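Local coordinates for protein geranyltranstransferase (Staphylococcus aureus, PDB 1RTR) that probably condenses dimethylallyl and then geranyl diphosphate with isopentenyl diphosphate to make farnesyl diphosphate, at residues S188-A193 with T198-L203; E204-H209 with L282-L287. All blocks are in the same frame, centred on the assembly; numbering follows the deposited sequence.

Interaction 1. Residues S188-A193 with T198-L203; sequences SAADIA and TTKEHL. Unlike the reference sequence in segment 198-203: Thr198 (reference Ala).
Ala190 and Asp191 meet Lys200 and Leu203 in an antiparallel helical hairpin of the mainly helical polyprenyl synthase fold: the C-terminal part of helix 179-193 packs beside the first turns of helix 197-227, with a short turn between them. The two segment axes run at 163° to each other and come no nearer than 10.4 Å, so the contact is sparse and made by side chains. Its apolar part centres on Ala190, whose CB points at the neighbouring helix. That methyl lies 4.1 Å from Leu203 CD1, and it also touches the CG methylene of Lys200. Leu203 reaches back along the hairpin as well, onto Val186 and Met187 of helix 179-193, while Val195 in the turn packs on Ala190.

Beside this apolar patch the aliphatic chain of Lys200 bridges the groove between the helices. CG stands beside the backbone N (chi1 -83°), and from there the chain is fully extended, which carries the ammonium group to the far helix. There it meets Asp191, whose side chain crosses that of Lys200 at about a right angle. The other oxygen of that carboxylate, OD2, forms a salt bridge with Arg140, so Asp191 is shared between two basic groups and probably favours the ionised form. The link to the lysine is the looser one, a weak hydrogen bond within a salt bridge, with Lys200 NZ 3.3 Å from Asp191 OD1.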
ATOM      1  N   SER A 188     -12.054  -2.531 -12.982  1.00 44.23           N
ATOM      2  CA  SER A 188     -11.968  -1.106 -12.661  1.00 45.30           C
ATOM      3  C   SER A 188     -12.540  -0.296 -13.836  1.00 45.42           C
ATOM      4  O   SER A 188     -13.318   0.648 -13.635  1.00 45.23           O
ATOM      5  CB  SER A 188     -10.533  -0.681 -12.330  1.00 45.17           C
ATOM      6  OG  SER A 188      -9.737  -0.616 -13.507  1.00 46.42           O
ATOM      7  N   ALA A 189     -12.201  -0.707 -15.057  1.00 45.87           N
ATOM      8  CA  ALA A 189     -12.750  -0.056 -16.248  1.00 47.01           C
ATOM      9  C   ALA A 189     -14.265  -0.223 -16.305  1.00 47.54           C
ATOM     10  O   ALA A 189     -15.012   0.738 -16.523  1.00 48.15           O
ATOM     11  CB  ALA A 189     -12.082  -0.570 -17.528  1.00 46.54           C
ATOM     12  N   ALA A 190     -14.732  -1.439 -16.074  1.00 48.12           N
ATOM     13  CA  ALA A 190     -16.164  -1.689 -16.111  1.00 48.36           C
ATOM     14  C   ALA A 190     -16.877  -0.788 -15.121  1.00 48.71           C
ATOM     15  O   ALA A 190     -18.010  -0.337 -15.375  1.00 48.46           O
ATOM     16  CB  ALA A 190     -16.444  -3.134 -15.811  1.00 48.36           C
ATOM     17  N   ASP A 191     -16.204  -0.531 -13.997  1.00 49.44           N
ATOM     18  CA  ASP A 191     -16.731   0.335 -12.931  1.00 50.41           C
ATOM     19  C   ASP A 191     -16.731   1.825 -13.302  1.00 50.78           C
ATOM     20  O   ASP A 191     -17.691   2.551 -13.008  1.00 50.87           O
ATOM     21  CB  ASP A 191     -15.968   0.096 -11.621  1.00 50.48           C
ATOM     22  CG  ASP A 191     -16.534  -1.069 -10.821  1.00 51.94           C
ATOM     23  OD1 ASP A 191     -17.643  -1.542 -11.160  1.00 53.89           O
ATOM     24  OD2 ASP A 191     -15.947  -1.590  -9.843  1.00 53.45           O
ATOM     25  N   ILE A 192     -15.656   2.282 -13.946  1.00 51.37           N
ATOM     26  CA  ILE A 192     -15.615   3.650 -14.435  1.00 51.44           C
ATOM     27  C   ILE A 192     -16.682   3.844 -15.519  1.00 52.53           C
ATOM     28  O   ILE A 192     -17.375   4.872 -15.533  1.00 53.06           O
ATOM     29  CB  ILE A 192     -14.221   3.996 -14.947  1.00 51.33           C
ATOM     30  CG1 ILE A 192     -13.240   4.075 -13.777  1.00 49.22           C
ATOM     31  CG2 ILE A 192     -14.255   5.302 -15.757  1.00 50.98           C
ATOM     32  CD1 ILE A 192     -11.821   3.697 -14.139  1.00 47.04           C
ATOM     33  N   ALA A 193     -16.839   2.847 -16.395  1.00 53.11           N
ATOM     34  CA  ALA A 193     -17.835   2.906 -17.470  1.00 53.94           C
ATOM     35  C   ALA A 193     -19.264   2.783 -16.957  1.00 54.91           C
ATOM     36  O   ALA A 193     -20.214   3.152 -17.645  1.00 55.20           O
ATOM     37  CB  ALA A 193     -17.558   1.845 -18.512  1.00 53.72           C
ATOM     38  N   THR A 198     -24.701  -7.802 -15.964  1.00 60.11           N
ATOM     39  CA  THR A 198     -24.433  -8.948 -16.823  1.00 59.88           C
ATOM     40  C   THR A 198     -23.262  -8.744 -17.770  1.00 59.99           C
ATOM     41  O   THR A 198     -22.549  -9.711 -18.045  1.00 60.70           O
ATOM     42  CB  THR A 198     -25.738  -9.574 -17.495  1.00 60.06           C
ATOM     43  OG1 THR A 198     -25.541  -9.792 -18.897  1.00 60.06           O
ATOM     44  CG2 THR A 198     -26.957  -8.653 -17.401  1.00 59.88           C
ATOM     45  N   THR A 199     -23.025  -7.510 -18.240  1.00 59.90           N
ATOM     46  CA  THR A 199     -21.763  -7.194 -18.959  1.00 59.55           C
ATOM     47  C   THR A 199     -20.539  -7.334 -18.046  1.00 59.35           C
ATOM     48  O   THR A 199     -19.484  -7.801 -18.477  1.00 59.20           O
ATOM     49  CB  THR A 199     -21.780  -5.770 -19.594  1.00 59.70           C
ATOM     50  OG1 THR A 199     -22.875  -5.657 -20.512  1.00 59.96           O
ATOM     51  CG2 THR A 199     -20.551  -5.544 -20.496  1.00 58.96           C
ATOM     52  N   LYS A 200     -20.687  -6.912 -16.793  1.00 59.41           N
ATOM     53  CA  LYS A 200     -19.648  -7.094 -15.781  1.00 59.86           C
ATOM     54  C   LYS A 200     -19.275  -8.568 -15.591  1.00 60.27           C
ATOM     55  O   LYS A 200     -18.090  -8.915 -15.558  1.00 60.15           O
ATOM     56  CB  LYS A 200     -20.065  -6.469 -14.451  1.00 59.71           C
ATOM     57  CG  LYS A 200     -19.808  -4.979 -14.352  1.00 59.63           C
ATOM     58  CD  LYS A 200     -20.305  -4.438 -13.021  1.00 60.15           C
ATOM     59  CE  LYS A 200     -20.291  -2.921 -12.999  1.00 61.72           C
ATOM     60  NZ  LYS A 200     -20.756  -2.388 -11.685  1.00 61.95           N
ATOM     61  N   GLU A 201     -20.286  -9.429 -15.498  1.00 61.11           N
ATOM     62  CA  GLU A 201     -20.070 -10.873 -15.382  1.00 61.77           C
ATOM     63  C   GLU A 201     -19.218 -11.429 -16.504  1.00 61.40           C
ATOM     64  O   GLU A 201     -18.326 -12.232 -16.260  1.00 62.32           O
ATOM     65  CB  GLU A 201     -21.395 -11.633 -15.354  1.00 62.52           C
ATOM     66  CG  GLU A 201     -21.228 -13.155 -15.415  1.00 65.17           C
ATOM     67  CD  GLU A 201     -21.189 -13.734 -16.833  1.00 68.34           C
ATOM     68  OE1 GLU A 201     -22.097 -13.405 -17.643  1.00 69.60           O
ATOM     69  OE2 GLU A 201     -20.252 -14.529 -17.136  1.00 67.74           O
ATOM     70  N   HIS A 202     -19.509 -11.037 -17.734  1.00 60.92           N
ATOM     71  CA  HIS A 202     -18.771 -11.566 -18.871  1.00 60.80           C
ATOM     72  C   HIS A 202     -17.367 -11.020 -18.912  1.00 60.00           C
ATOM     73  O   HIS A 202     -16.433 -11.709 -19.338  1.00 60.48           O
ATOM     74  CB  HIS A 202     -19.494 -11.261 -20.190  1.00 61.54           C
ATOM     75  CG  HIS A 202     -20.828 -11.929 -20.313  1.00 63.19           C
ATOM     76  ND1 HIS A 202     -22.018 -11.244 -20.184  1.00 65.88           N
ATOM     77  CD2 HIS A 202     -21.161 -13.222 -20.542  1.00 64.10           C
ATOM     78  CE1 HIS A 202     -23.028 -12.085 -20.334  1.00 65.72           C
ATOM     79  NE2 HIS A 202     -22.534 -13.292 -20.548  1.00 65.63           N
ATOM     80  N   LEU A 203     -17.201  -9.779 -18.472  1.00 59.14           N
ATOM     81  CA  LEU A 203     -15.877  -9.162 -18.498  1.00 58.06           C
ATOM     82  C   LEU A 203     -14.997  -9.814 -17.453  1.00 57.25           C
ATOM     83  O   LEU A 203     -13.802 -10.026 -17.676  1.00 56.68           O
ATOM     84  CB  LEU A 203     -15.981  -7.652 -18.290  1.00 58.45           C
ATOM     85  CG  LEU A 203     -16.438  -6.876 -19.532  1.00 57.92           C
ATOM     86  CD1 LEU A 203     -16.987  -5.513 -19.143  1.00 56.21           C
ATOM     87  CD2 LEU A 203     -15.294  -6.755 -20.542  1.00 56.95           C
TER

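Interaction 2. Residues E204-H209 with L282-L287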
ATOM      1  N   GLU A 204     -15.620 -10.162 -16.330  1.00 56.62           N
ATOM      2  CA  GLU A 204     -14.977 -10.923 -15.262  1.00 56.81           C
ATOM      3  C   GLU A 204     -14.400 -12.263 -15.722  1.00 55.92           C
ATOM      4  O   GLU A 204     -13.176 -12.449 -15.660  1.00 56.01           O
ATOM      5  CB  GLU A 204     -15.942 -11.134 -14.100  1.00 57.06           C
ATOM      6  CG  GLU A 204     -15.670 -10.253 -12.906  1.00 59.79           C
ATOM      7  CD  GLU A 204     -15.255 -11.041 -11.680  1.00 65.36           C
ATOM      8  OE1 GLU A 204     -14.202 -11.743 -11.768  1.00 66.67           O
ATOM      9  OE2 GLU A 204     -15.986 -10.949 -10.639  1.00 65.41           O
ATOM     10  N   SER A 205     -15.254 -13.181 -16.191  1.00 54.63           N
ATOM     11  CA  SER A 205     -14.751 -14.449 -16.740  1.00 53.89           C
ATOM     12  C   SER A 205     -13.720 -14.199 -17.805  1.00 52.82           C
ATOM     13  O   SER A 205     -12.667 -14.852 -17.825  1.00 52.78           O
ATOM     14  CB  SER A 205     -15.847 -15.329 -17.338  1.00 54.09           C
ATOM     15  OG  SER A 205     -16.987 -15.353 -16.521  1.00 55.67           O
ATOM     16  N   TYR A 206     -14.006 -13.253 -18.693  1.00 51.85           N
ATOM     17  CA  TYR A 206     -13.040 -12.943 -19.728  1.00 51.16           C
ATOM     18  C   TYR A 206     -11.691 -12.685 -19.085  1.00 50.94           C
ATOM     19  O   TYR A 206     -10.692 -13.273 -19.501  1.00 51.47           O
ATOM     20  CB  TYR A 206     -13.485 -11.754 -20.589  1.00 51.32           C
ATOM     21  CG  TYR A 206     -12.337 -11.090 -21.337  1.00 50.95           C
ATOM     22  CD1 TYR A 206     -11.682  -9.973 -20.809  1.00 50.45           C
ATOM     23  CD2 TYR A 206     -11.892 -11.595 -22.554  1.00 50.67           C
ATOM     24  CE1 TYR A 206     -10.623  -9.364 -21.496  1.00 51.51           C
ATOM     25  CE2 TYR A 206     -10.835 -11.001 -23.242  1.00 51.05           C
ATOM     26  CZ  TYR A 206     -10.215  -9.885 -22.713  1.00 51.12           C
ATOM     27  OH  TYR A 206      -9.175  -9.307 -23.392  1.00 50.61           O
ATOM     28  N   SER A 207     -11.657 -11.830 -18.057  1.00 50.68           N
ATOM     29  CA  SER A 207     -10.382 -11.432 -17.440  1.00 50.43           C
ATOM     30  C   SER A 207      -9.684 -12.585 -16.741  1.00 50.43           C
ATOM     31  O   SER A 207      -8.456 -12.718 -16.819  1.00 49.65           O
ATOM     32  CB  SER A 207     -10.570 -10.255 -16.479  1.00 50.40           C
ATOM     33  OG  SER A 207     -11.086 -10.693 -15.236  1.00 50.43           O
ATOM     34  N   TYR A 208     -10.471 -13.424 -16.068  1.00 51.11           N
ATOM     35  CA  TYR A 208      -9.932 -14.629 -15.443  1.00 52.13           C
ATOM     36  C   TYR A 208      -9.236 -15.542 -16.452  1.00 52.18           C
ATOM     37  O   TYR A 208      -8.081 -15.935 -16.244  1.00 52.52           O
ATOM     38  CB  TYR A 208     -11.017 -15.408 -14.692  1.00 52.82           C
ATOM     39  CG  TYR A 208     -10.553 -16.794 -14.315  1.00 54.79           C
ATOM     40  CD1 TYR A 208     -10.920 -17.907 -15.086  1.00 57.33           C
ATOM     41  CD2 TYR A 208      -9.730 -16.996 -13.205  1.00 56.03           C
ATOM     42  CE1 TYR A 208     -10.494 -19.186 -14.749  1.00 59.32           C
ATOM     43  CE2 TYR A 208      -9.285 -18.277 -12.862  1.00 59.47           C
ATOM     44  CZ  TYR A 208      -9.675 -19.367 -13.639  1.00 60.38           C
ATOM     45  OH  TYR A 208      -9.251 -20.633 -13.315  1.00 62.47           O
ATOM     46  N   HIS A 209      -9.924 -15.867 -17.546  1.00 52.17           N
ATOM     47  CA  HIS A 209      -9.349 -16.761 -18.565  1.00 52.43           C
ATOM     48  C   HIS A 209      -8.158 -16.133 -19.252  1.00 53.00           C
ATOM     49  O   HIS A 209      -7.130 -16.796 -19.467  1.00 53.18           O
ATOM     50  CB  HIS A 209     -10.405 -17.206 -19.585  1.00 52.23           C
ATOM     51  CG  HIS A 209     -11.453 -18.092 -18.996  1.00 51.04           C
ATOM     52  ND1 HIS A 209     -11.164 -19.337 -18.479  1.00 51.00           N
ATOM     53  CD2 HIS A 209     -12.776 -17.897 -18.797  1.00 51.90           C
ATOM     54  CE1 HIS A 209     -12.272 -19.877 -17.999  1.00 53.12           C
ATOM     55  NE2 HIS A 209     -13.266 -19.025 -18.180  1.00 52.56           N
ATOM     56  N   LEU A 282     -10.488  -8.844 -27.860  1.00 70.20           N
ATOM     57  CA  LEU A 282     -10.225  -9.998 -28.715  1.00 70.13           C
ATOM     58  C   LEU A 282      -8.811  -9.970 -29.263  1.00 70.14           C
ATOM     59  O   LEU A 282      -8.170 -11.013 -29.373  1.00 70.21           O
ATOM     60  CB  LEU A 282     -11.250 -10.064 -29.855  1.00 70.22           C
ATOM     61  CG  LEU A 282     -11.493 -11.338 -30.683  1.00 70.83           C
ATOM     62  CD1 LEU A 282     -10.755 -11.270 -32.028  1.00 71.16           C
ATOM     63  CD2 LEU A 282     -11.136 -12.637 -29.940  1.00 70.90           C
ATOM     64  N   GLU A 283      -8.315  -8.780 -29.585  1.00 70.48           N
ATOM     65  CA  GLU A 283      -6.941  -8.640 -30.064  1.00 70.93           C
ATOM     66  C   GLU A 283      -5.908  -8.975 -28.984  1.00 70.55           C
ATOM     67  O   GLU A 283      -4.856  -9.534 -29.291  1.00 70.25           O
ATOM     68  CB  GLU A 283      -6.702  -7.234 -30.608  1.00 71.54           C
ATOM     69  CG  GLU A 283      -6.089  -7.173 -32.002  1.00 74.06           C
ATOM     70  CD  GLU A 283      -6.466  -5.893 -32.735  1.00 77.80           C
ATOM     71  OE1 GLU A 283      -7.079  -5.978 -33.832  1.00 78.30           O
ATOM     72  OE2 GLU A 283      -6.156  -4.794 -32.204  1.00 79.44           O
ATOM     73  N   ILE A 284      -6.208  -8.628 -27.728  1.00 70.47           N
ATOM     74  CA  ILE A 284      -5.314  -8.942 -26.610  1.00 70.47           C
ATOM     75  C   ILE A 284      -5.273 -10.449 -26.340  1.00 70.57           C
ATOM     76  O   ILE A 284      -4.201 -10.998 -26.076  1.00 70.16           O
ATOM     77  CB  ILE A 284      -5.677  -8.122 -25.333  1.00 70.69           C
ATOM     78  CG1 ILE A 284      -5.002  -6.756 -25.376  1.00 70.13           C
ATOM     79  CG2 ILE A 284      -5.260  -8.842 -24.035  1.00 70.15           C
ATOM     80  CD1 ILE A 284      -5.928  -5.641 -24.988  1.00 70.54           C
ATOM     81  N   VAL A 285      -6.432 -11.103 -26.425  1.00 70.93           N
ATOM     82  CA  VAL A 285      -6.513 -12.563 -26.347  1.00 71.79           C
ATOM     83  C   VAL A 285      -5.545 -13.210 -27.330  1.00 72.64           C
ATOM     84  O   VAL A 285      -4.811 -14.132 -26.965  1.00 72.44           O
ATOM     85  CB  VAL A 285      -7.928 -13.101 -26.653  1.00 71.70           C
ATOM     86  CG1 VAL A 285      -7.934 -14.632 -26.639  1.00 71.66           C
ATOM     87  CG2 VAL A 285      -8.940 -12.563 -25.667  1.00 71.66           C
ATOM     88  N   ASP A 286      -5.534 -12.713 -28.567  1.00 73.75           N
ATOM     89  CA  ASP A 286      -4.676 -13.290 -29.598  1.00 75.17           C
ATOM     90  C   ASP A 286      -3.190 -13.017 -29.381  1.00 75.86           C
ATOM     91  O   ASP A 286      -2.346 -13.820 -29.773  1.00 75.96           O
ATOM     92  CB  ASP A 286      -5.146 -12.903 -31.013  1.00 75.24           C
ATOM     93  CG  ASP A 286      -6.284 -13.811 -31.526  1.00 76.03           C
ATOM     94  OD1 ASP A 286      -7.076 -13.336 -32.366  1.00 76.64           O
ATOM     95  OD2 ASP A 286      -6.474 -15.002 -31.153  1.00 75.97           O
ATOM     96  N   LEU A 287      -2.873 -11.901 -28.732  1.00 77.24           N
ATOM     97  CA  LEU A 287      -1.485 -11.592 -28.380  1.00 78.61           C
ATOM     98  C   LEU A 287      -0.981 -12.520 -27.270  1.00 79.25           C
ATOM     99  O   LEU A 287       0.163 -12.973 -27.300  1.00 79.14           O
ATOM    100  CB  LEU A 287      -1.322 -10.114 -27.992  1.00 78.69           C
ATOM    101  CG  LEU A 287      -0.244  -9.379 -28.805  1.00 79.89           C
ATOM    102  CD1 LEU A 287      -0.810  -8.206 -29.629  1.00 79.99           C
ATOM    103  CD2 LEU A 287       0.911  -8.924 -27.917  1.00 81.13           C
TER
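The ring of Tyr206 meets helix 279-289 by its edge: the CG2 methyl of Val285 sits near the ring plane, 3.5 Å from Tyr206 CE2, so the methyl abuts the rim and is not laid over a face. The neighbouring rings of Tyr208 and His209 pack on each other within their own helix, and His209 packs against His261 of helix 245-270, apart from this contact.

Tyr206 spans the gap because its CG is anti to the backbone N (chi1 160°), which sends the phenol outward from helix 197-227 toward the other segment. Val285 contributes the branch that stands beside its own backbone N, and this CG2 is 4.0 Å from Tyr206 OH as well as close to the ring. On the Ile284 side the touching atom is again CG2, 4.0 Å from Tyr206 OH, with the two side chains crossing at about a right angle. The hydroxyl therefore lies near the CG2 methyls of two beta-branched residues, and its polar need is met just before the segment, by a hydrogen bond with the carbonyl oxygen of Leu281.

Around this cluster Leu269 of helix 245-270 packs on Tyr206, Leu49 and Leu52 of helix 45-56 pack on Ile284, and Met213, farther along helix 197-227, touches Val285. The join is thus mainly apolar: a buried aromatic edge is wedged against aliphatic branches, and the polar tip of the tyrosine is tied to the backbone of the C-terminal helix.

Overall arrangement
Interactions 1 and 2 lie about 13 Å apart, centre to centre, on consecutive parts of helix 197-227: residues 198-203 serve the first and 204-209 the second. They come in series along the chain. Interaction 1 is local, joining the helix to 179-193 immediately before it, whereas interaction 2 spans 72 residues, including helix 245-270, to bring in helix 279-289 near the C-terminus. Helix 45-56 touches 188-193 as well as Ile284, and helix 245-270 borders both contacts. The long helix thereby links its sequence predecessor with the C-terminal helix in one helical bundle, and both contacts are made within a single subunit.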